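Local coordinates for protein cytochrome c55X (Pseudomonas aeruginosa PAO1, PDB 6TP9) that binds heme c covalently as a small periplasmic monoheme cytochrome associated with heme d1 biosynthesis, and transfers electrons, at residues R50-V54 and A78-D83. The protein carries 1 engineered substitution. Residues are numbered along the deposited sequence; the frame is centred on the assembly and turned at random.
With HEC (heme c), chain M.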
# COMPACT_ATOMS: atom_id res chain seq x y z
N ARG A 50 4.68 10.89 -18.32
CA ARG A 50 4.86 9.48 -18.03
C ARG A 50 6.26 9.00 -18.40
O ARG A 50 6.89 8.27 -17.63
CB ARG A 50 3.80 8.67 -18.77
CG ARG A 50 3.83 7.17 -18.50
CD ARG A 50 2.68 6.49 -19.22
NE ARG A 50 2.58 5.06 -18.93
CZ ARG A 50 3.27 4.12 -19.56
NH1 ARG A 50 4.13 4.44 -20.52
NH2 ARG A 50 3.11 2.85 -19.23
N GLU A 51 6.75 9.38 -19.58
CA GLU A 51 8.07 8.93 -20.01
C GLU A 51 9.15 9.42 -19.06
O GLU A 51 10.17 8.74 -18.88
CB GLU A 51 8.36 9.39 -21.43
CG GLU A 51 7.43 8.82 -22.49
CD GLU A 51 7.90 9.13 -23.89
OE1 GLU A 51 8.96 9.77 -24.04
OE2 GLU A 51 7.20 8.73 -24.85
N SER A 52 8.97 10.60 -18.47
CA SER A 52 9.94 11.10 -17.51
C SER A 52 10.02 10.19 -16.29
O SER A 52 11.11 9.77 -15.88
CB SER A 52 9.56 12.53 -17.09
OG SER A 52 9.50 13.39 -18.21
N LEU A 53 8.86 9.87 -15.71
CA LEU A 53 8.83 8.99 -14.55
C LEU A 53 9.37 7.60 -14.90
O LEU A 53 10.11 7.00 -14.11
CB LEU A 53 7.41 8.89 -14.01
CG LEU A 53 6.72 10.24 -13.75
CD1 LEU A 53 5.25 10.05 -13.42
CD2 LEU A 53 7.43 10.99 -12.64
N VAL A 54 9.01 7.08 -16.08
CA VAL A 54 9.54 5.79 -16.50
C VAL A 54 11.05 5.85 -16.61
O VAL A 54 11.76 4.93 -16.17
CB VAL A 54 8.88 5.35 -17.82
CG1 VAL A 54 9.58 4.12 -18.38
CG2 VAL A 54 7.40 5.08 -17.61
N ALA A 78 8.43 -1.09 -16.03
CA ALA A 78 8.48 0.25 -15.45
C ALA A 78 7.23 1.04 -15.79
O ALA A 78 6.68 1.74 -14.93
CB ALA A 78 9.73 0.98 -15.94
N GLY A 79 6.76 0.96 -17.03
CA GLY A 79 5.56 1.68 -17.41
C GLY A 79 4.34 1.20 -16.64
O GLY A 79 3.47 1.99 -16.28
N TRP A 80 4.27 -0.11 -16.38
CA TRP A 80 3.20 -0.64 -15.54
C TRP A 80 3.28 -0.05 -14.13
O TRP A 80 2.29 0.49 -13.62
CB TRP A 80 3.30 -2.17 -15.49
CG TRP A 80 2.16 -2.86 -14.81
CD1 TRP A 80 0.97 -3.23 -15.38
CD2 TRP A 80 2.09 -3.27 -13.44
NE1 TRP A 80 0.18 -3.85 -14.45
CE2 TRP A 80 0.84 -3.89 -13.25
CE3 TRP A 80 2.97 -3.18 -12.36
CZ2 TRP A 80 0.44 -4.41 -12.02
CZ3 TRP A 80 2.58 -3.70 -11.14
CH2 TRP A 80 1.32 -4.31 -10.98
N LEU A 81 4.45 -0.15 -13.50
CA LEU A 81 4.62 0.41 -12.16
C LEU A 81 4.15 1.86 -12.11
O LEU A 81 3.43 2.26 -11.20
CB LEU A 81 6.08 0.30 -11.72
CG LEU A 81 6.62 -1.09 -11.40
CD1 LEU A 81 8.11 -1.02 -11.09
CD2 LEU A 81 5.86 -1.69 -10.24
N VAL A 82 4.57 2.65 -13.10
CA VAL A 82 4.20 4.06 -13.14
C VAL A 82 2.69 4.22 -13.24
O VAL A 82 2.10 5.08 -12.57
CB VAL A 82 4.94 4.76 -14.30
CG1 VAL A 82 4.36 6.13 -14.56
CG2 VAL A 82 6.43 4.84 -14.00
N ASP A 83 2.04 3.42 -14.08
CA ASP A 83 0.59 3.48 -14.18
C ASP A 83 -0.06 3.26 -12.82
O ASP A 83 -1.01 3.95 -12.45
CB ASP A 83 0.08 2.45 -15.18
CG ASP A 83 0.53 2.74 -16.60
OD1 ASP A 83 0.80 3.91 -16.91
OD2 ASP A 83 0.62 1.78 -17.40
FE HEC M . 12.32 6.21 -5.99
CHA HEC M . 12.21 9.48 -7.00
CHB HEC M . 9.92 5.43 -8.37
CHC HEC M . 12.61 2.90 -5.22
CHD HEC M . 14.33 7.02 -3.33
NA HEC M . 11.24 7.26 -7.40
C1A HEC M . 11.41 8.60 -7.68
C2A HEC M . 10.58 8.93 -8.83
C3A HEC M . 9.95 7.81 -9.21
C4A HEC M . 10.35 6.74 -8.32
CMA HEC M . 8.96 7.69 -10.40
CAA HEC M . 10.46 10.32 -9.49
CBA HEC M . 9.34 11.10 -8.82
CGA HEC M . 9.22 12.47 -9.45
O1A HEC M . 9.77 12.67 -10.56
O2A HEC M . 8.56 13.35 -8.84
NB HEC M . 11.43 4.50 -6.67
C1B HEC M . 10.46 4.39 -7.66
C2B HEC M . 10.15 2.98 -7.82
C3B HEC M . 10.89 2.29 -6.95
C4B HEC M . 11.71 3.23 -6.21
CMB HEC M . 9.13 2.38 -8.80
CAB HEC M . 10.89 0.76 -6.75
CBB HEC M . 11.22 0.06 -8.09
NC HEC M . 13.25 5.16 -4.51
C1C HEC M . 13.32 3.79 -4.45
C2C HEC M . 14.25 3.43 -3.40
C3C HEC M . 14.77 4.56 -2.91
C4C HEC M . 14.12 5.68 -3.57
CMC HEC M . 14.67 1.99 -3.04
CAC HEC M . 15.82 4.67 -1.77
CBC HEC M . 17.05 3.79 -2.07
ND HEC M . 13.13 7.97 -5.26
C1D HEC M . 13.97 8.06 -4.15
C2D HEC M . 14.42 9.43 -4.02
C3D HEC M . 13.75 10.19 -5.17
C4D HEC M . 12.97 9.21 -5.88
CMD HEC M . 15.36 10.01 -2.94
CAD HEC M . 13.87 11.69 -5.50
CBD HEC M . 15.12 11.96 -6.33
CGD HEC M . 15.18 13.44 -6.59
O1D HEC M . 15.90 14.14 -5.84
O2D HEC M . 14.50 13.91 -7.54
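Arg50 reaches over to Asp83 and grips its carboxylate side-on. NE gives the straighter bond, to Asp83 OD1 at 2.9 Å and 170°, with OD1 exactly in the guanidinium plane. NH2 meets Asp83 OD2 at 3.3 Å; each oxygen is approached on its syn side but out of the carboxylate plane, the two planes being turned 30° apart. With CG anti to the backbone N and the chain extended to NE, Arg50 spans the helices and brings NH2 to 3.3 Å from Gly79 CA.

Helices 50-59 and 75-86 are the chain's last two, in a class I-type cytochrome c fold completed by 3D domain swapping: Trp80 and Leu81 pack on Leu16 and Leu20 of the second subunit. The segments' axes approach to 9.4 Å, 115° between directions. Next to the ion pair, Val82 directs its side chain toward helix 50-59. Its CG2 lies 3.7 Å from Val54 CG2, the side chains meeting nearly at right angles, while CG1 turns to Leu53 CB and Arg50 CG. Val54 divides its methyls between successive residues, CG1 on Ala78 CB at 4.0 Å and CG2 over Gly79 CA. Leu53, a heme-pocket residue, sends CD2 within 3.6 Å of heme propionate O1A.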